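Local structure of PTS system, nitrogen regulatory IIA protein (Neisseria meningitidis, 2A0J) at residues 63-68 with 122-127. The protein probably acts as a regulatory protein of the nitrogen branch of the phosphotransferase system, accepting a phosphoryl group on a histidine and passing signals to partner proteins. Numbering follows the deposited sequence.
Sequences VAIPHG and GKFSQK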
ATOM      1  N   VAL A  63      -5.399   1.241   9.028  1.00  9.45           N
ATOM      2  CA  VAL A  63      -4.971   0.571   7.810  1.00 14.48           C
ATOM      3  C   VAL A  63      -5.532   1.240   6.553  1.00 21.75           C
ATOM      4  O   VAL A  63      -6.564   1.915   6.597  1.00 21.61           O
ATOM      5  CB  VAL A  63      -5.413  -0.897   7.806  1.00 21.93           C
ATOM      6  CG1 VAL A  63      -4.942  -1.579   6.517  1.00 20.29           C
ATOM      7  CG2 VAL A  63      -4.865  -1.605   9.040  1.00  6.94           C
ATOM      8  N   ALA A  64      -4.838   1.051   5.433  1.00 19.60           N
ATOM      9  CA  ALA A  64      -5.255   1.610   4.151  1.00 14.61           C
ATOM     10  C   ALA A  64      -4.609   0.819   3.011  1.00 17.94           C
ATOM     11  O   ALA A  64      -3.576   0.163   3.194  1.00 15.43           O
ATOM     12  CB  ALA A  64      -4.863   3.089   4.064  1.00  6.54           C
ATOM     13  N   ILE A  65      -5.220   0.892   1.834  1.00  9.07           N
ATOM     14  CA  ILE A  65      -4.727   0.186   0.658  1.00  7.95           C
ATOM     15  C   ILE A  65      -4.813   1.048  -0.595  1.00 10.87           C
ATOM     16  O   ILE A  65      -5.643   0.804  -1.465  1.00 10.63           O
ATOM     17  CB  ILE A  65      -5.533  -1.109   0.399  1.00 19.19           C
ATOM     18  CG1 ILE A  65      -7.037  -0.811   0.485  1.00 34.04           C
ATOM     19  CG2 ILE A  65      -5.125  -2.189   1.390  1.00 21.04           C
ATOM     20  CD1 ILE A  65      -7.929  -1.935  -0.005  1.00 34.92           C
ATOM     21  N   PRO A  66      -3.954   2.073  -0.703  1.00  7.82           N
ATOM     22  CA  PRO A  66      -4.006   2.924  -1.896  1.00  8.03           C
ATOM     23  C   PRO A  66      -3.656   2.071  -3.118  1.00 16.69           C
ATOM     24  O   PRO A  66      -2.772   1.216  -3.044  1.00 17.37           O
ATOM     25  CB  PRO A  66      -2.934   3.989  -1.619  1.00  7.17           C
ATOM     26  CG  PRO A  66      -2.748   3.962  -0.133  1.00  3.91           C
ATOM     27  CD  PRO A  66      -2.879   2.502   0.209  1.00 12.49           C
ATOM     28  N   HIS A  67      -4.335   2.289  -4.238  1.00 20.57           N
ATOM     29  CA  HIS A  67      -4.031   1.511  -5.438  1.00 20.26           C
ATOM     30  C   HIS A  67      -4.394   2.233  -6.743  1.00 24.01           C
ATOM     31  O   HIS A  67      -5.146   3.212  -6.736  1.00 25.63           O
ATOM     32  CB  HIS A  67      -4.737   0.147  -5.375  1.00 23.32           C
ATOM     33  CG  HIS A  67      -6.217   0.233  -5.158  1.00 13.10           C
ATOM     34  ND1 HIS A  67      -6.779   0.410  -3.913  1.00 13.16           N
ATOM     35  CD2 HIS A  67      -7.250   0.187  -6.033  1.00  8.13           C
ATOM     36  CE1 HIS A  67      -8.094   0.467  -4.029  1.00 19.89           C
ATOM     37  NE2 HIS A  67      -8.406   0.334  -5.307  1.00 21.16           N
ATOM     38  N   GLY A  68      -3.854   1.743  -7.857  1.00 19.97           N
ATOM     39  CA  GLY A  68      -4.121   2.347  -9.152  1.00 13.77           C
ATOM     40  C   GLY A  68      -3.751   1.455 -10.327  1.00 18.09           C
ATOM     41  O   GLY A  68      -2.917   0.559 -10.208  1.00 22.87           O
ATOM     42  N   GLY A 122      -8.776  -8.802   4.325  1.00 30.39           N
ATOM     43  CA  GLY A 122      -9.121  -9.844   5.273  1.00 22.66           C
ATOM     44  C   GLY A 122      -8.111  -9.886   6.400  1.00 29.16           C
ATOM     45  O   GLY A 122      -8.485  -9.878   7.578  1.00 29.03           O
ATOM     46  N   LYS A 123      -6.829  -9.916   6.038  1.00 19.59           N
ATOM     47  CA  LYS A 123      -5.767  -9.955   7.031  1.00 18.63           C
ATOM     48  C   LYS A 123      -5.818  -8.748   7.950  1.00 23.52           C
ATOM     49  O   LYS A 123      -5.669  -8.879   9.171  1.00 26.26           O
ATOM     50  CB  LYS A 123      -4.394 -10.001   6.360  1.00 16.59           C
ATOM     51  CG  LYS A 123      -4.089 -11.280   5.622  1.00 12.21           C
ATOM     52  CD  LYS A 123      -2.629 -11.318   5.209  1.00 24.32           C
ATOM     53  CE  LYS A 123      -2.224 -12.691   4.670  1.00 37.94           C
ATOM     54  NZ  LYS A 123      -2.310 -13.763   5.703  1.00 31.87           N
ATOM     55  N   PHE A 124      -6.031  -7.577   7.355  1.00 25.50           N
ATOM     56  CA  PHE A 124      -6.084  -6.322   8.096  1.00 28.76           C
ATOM     57  C   PHE A 124      -7.297  -6.164   9.011  1.00 33.16           C
ATOM     58  O   PHE A 124      -7.297  -5.321   9.915  1.00 36.27           O
ATOM     59  CB  PHE A 124      -6.013  -5.137   7.125  1.00 22.01           C
ATOM     60  CG  PHE A 124      -4.730  -5.071   6.343  1.00 21.89           C
ATOM     61  CD1 PHE A 124      -3.515  -5.382   6.946  1.00 24.13           C
ATOM     62  CD2 PHE A 124      -4.733  -4.682   5.009  1.00 25.91           C
ATOM     63  CE1 PHE A 124      -2.315  -5.307   6.229  1.00 27.69           C
ATOM     64  CE2 PHE A 124      -3.538  -4.604   4.280  1.00 28.58           C
ATOM     65  CZ  PHE A 124      -2.329  -4.916   4.892  1.00 24.56           C
ATOM     66  N   SER A 125      -8.329  -6.968   8.790  1.00 34.19           N
ATOM     67  CA  SER A 125      -9.522  -6.882   9.624  1.00 32.06           C
ATOM     68  C   SER A 125      -9.302  -7.584  10.955  1.00 27.73           C
ATOM     69  O   SER A 125     -10.120  -7.464  11.866  1.00 34.14           O
ATOM     70  CB  SER A 125     -10.721  -7.507   8.909  1.00 33.10           C
ATOM     71  OG  SER A 125     -10.478  -8.871   8.606  1.00 41.78           O
ATOM     72  N   GLN A 126      -8.192  -8.310  11.063  1.00 25.12           N
ATOM     73  CA  GLN A 126      -7.864  -9.049  12.280  1.00 26.95           C
ATOM     74  C   GLN A 126      -6.992  -8.236  13.212  1.00 29.91           C
ATOM     75  O   GLN A 126      -5.898  -7.806  12.840  1.00 33.26           O
ATOM     76  CB  GLN A 126      -7.147 -10.348  11.936  1.00 25.39           C
ATOM     77  CG  GLN A 126      -7.967 -11.298  11.101  1.00 32.23           C
ATOM     78  CD  GLN A 126      -7.247 -12.604  10.886  1.00 56.43           C
ATOM     79  OE1 GLN A 126      -6.771 -13.223  11.842  1.00 65.43           O
ATOM     80  NE2 GLN A 126      -7.161 -13.039   9.632  1.00 66.09           N
ATOM     81  N   LYS A 127      -7.476  -8.045  14.435  1.00 28.51           N
ATOM     82  CA  LYS A 127      -6.759  -7.258  15.424  1.00 31.02           C
ATOM     83  C   LYS A 127      -5.328  -7.725  15.685  1.00 33.13           C
ATOM     84  O   LYS A 127      -4.401  -6.914  15.723  1.00 32.26           O
ATOM     85  CB  LYS A 127      -7.538  -7.232  16.740  1.00 20.45           C
ATOM     86  CG  LYS A 127      -6.914  -6.315  17.781  1.00 34.32           C
ATOM     87  CD  LYS A 127      -7.829  -6.091  18.961  1.00 46.42           C
ATOM     88  CE  LYS A 127      -7.189  -5.136  19.951  1.00 49.71           C
ATOM     89  NZ  LYS A 127      -6.839  -3.842  19.307  1.00 59.95           N
TER
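Val63 turns CG1 anti to its own backbone N (chi1 -180°) and Phe124 sets its ring anti to its carbonyl carbon (chi1 -63°), which brings the valine methyl over one face of the ring. Val63 CG1 stands 3.8 Å from the centroid of the Phe124 ring, 28° off the normal, a CH-pi contact shifted toward the CG-CD2 side of the rim; its separation from Phe124 CD2 is 3.5 Å. The same methyl lies 3.8 Å from Phe124 CB, while Val63 CG2 is marginal at 4.2 Å from that CB. Ile65, two residues along, meets the same ring at its edge and near its plane, with CG2 lying 4.1 Å from Phe124 CE2. Phe124 thus meets one side chain over its face and another at its edge, the second from the break in strand 63-70, an outermost strand of the mixed four-stranded sheet in this alpha/beta EIIA type 2 domain, where the C-terminal part of helix 110-124 packs against that strand. All three residues are buried and the contact is wholly apolar. Leu117 of the same helix continues the packing against Ile65 and His67, and Leu133 of helix 127-135 also touches Phe124. Arg130 of that helix touches Val63 and hydrogen-bonds through NH1 to the backbone O of Phe124. Farther along 63-68, His67 ND1 donates a nearly straight bond of 2.7 Å to Ile65 O, with the acceptor in the imidazole plane; this fixes the ring's rotation and engages ND1 rather than NE2, consistent with His67 being the family's histidine phosphorylated at NE2.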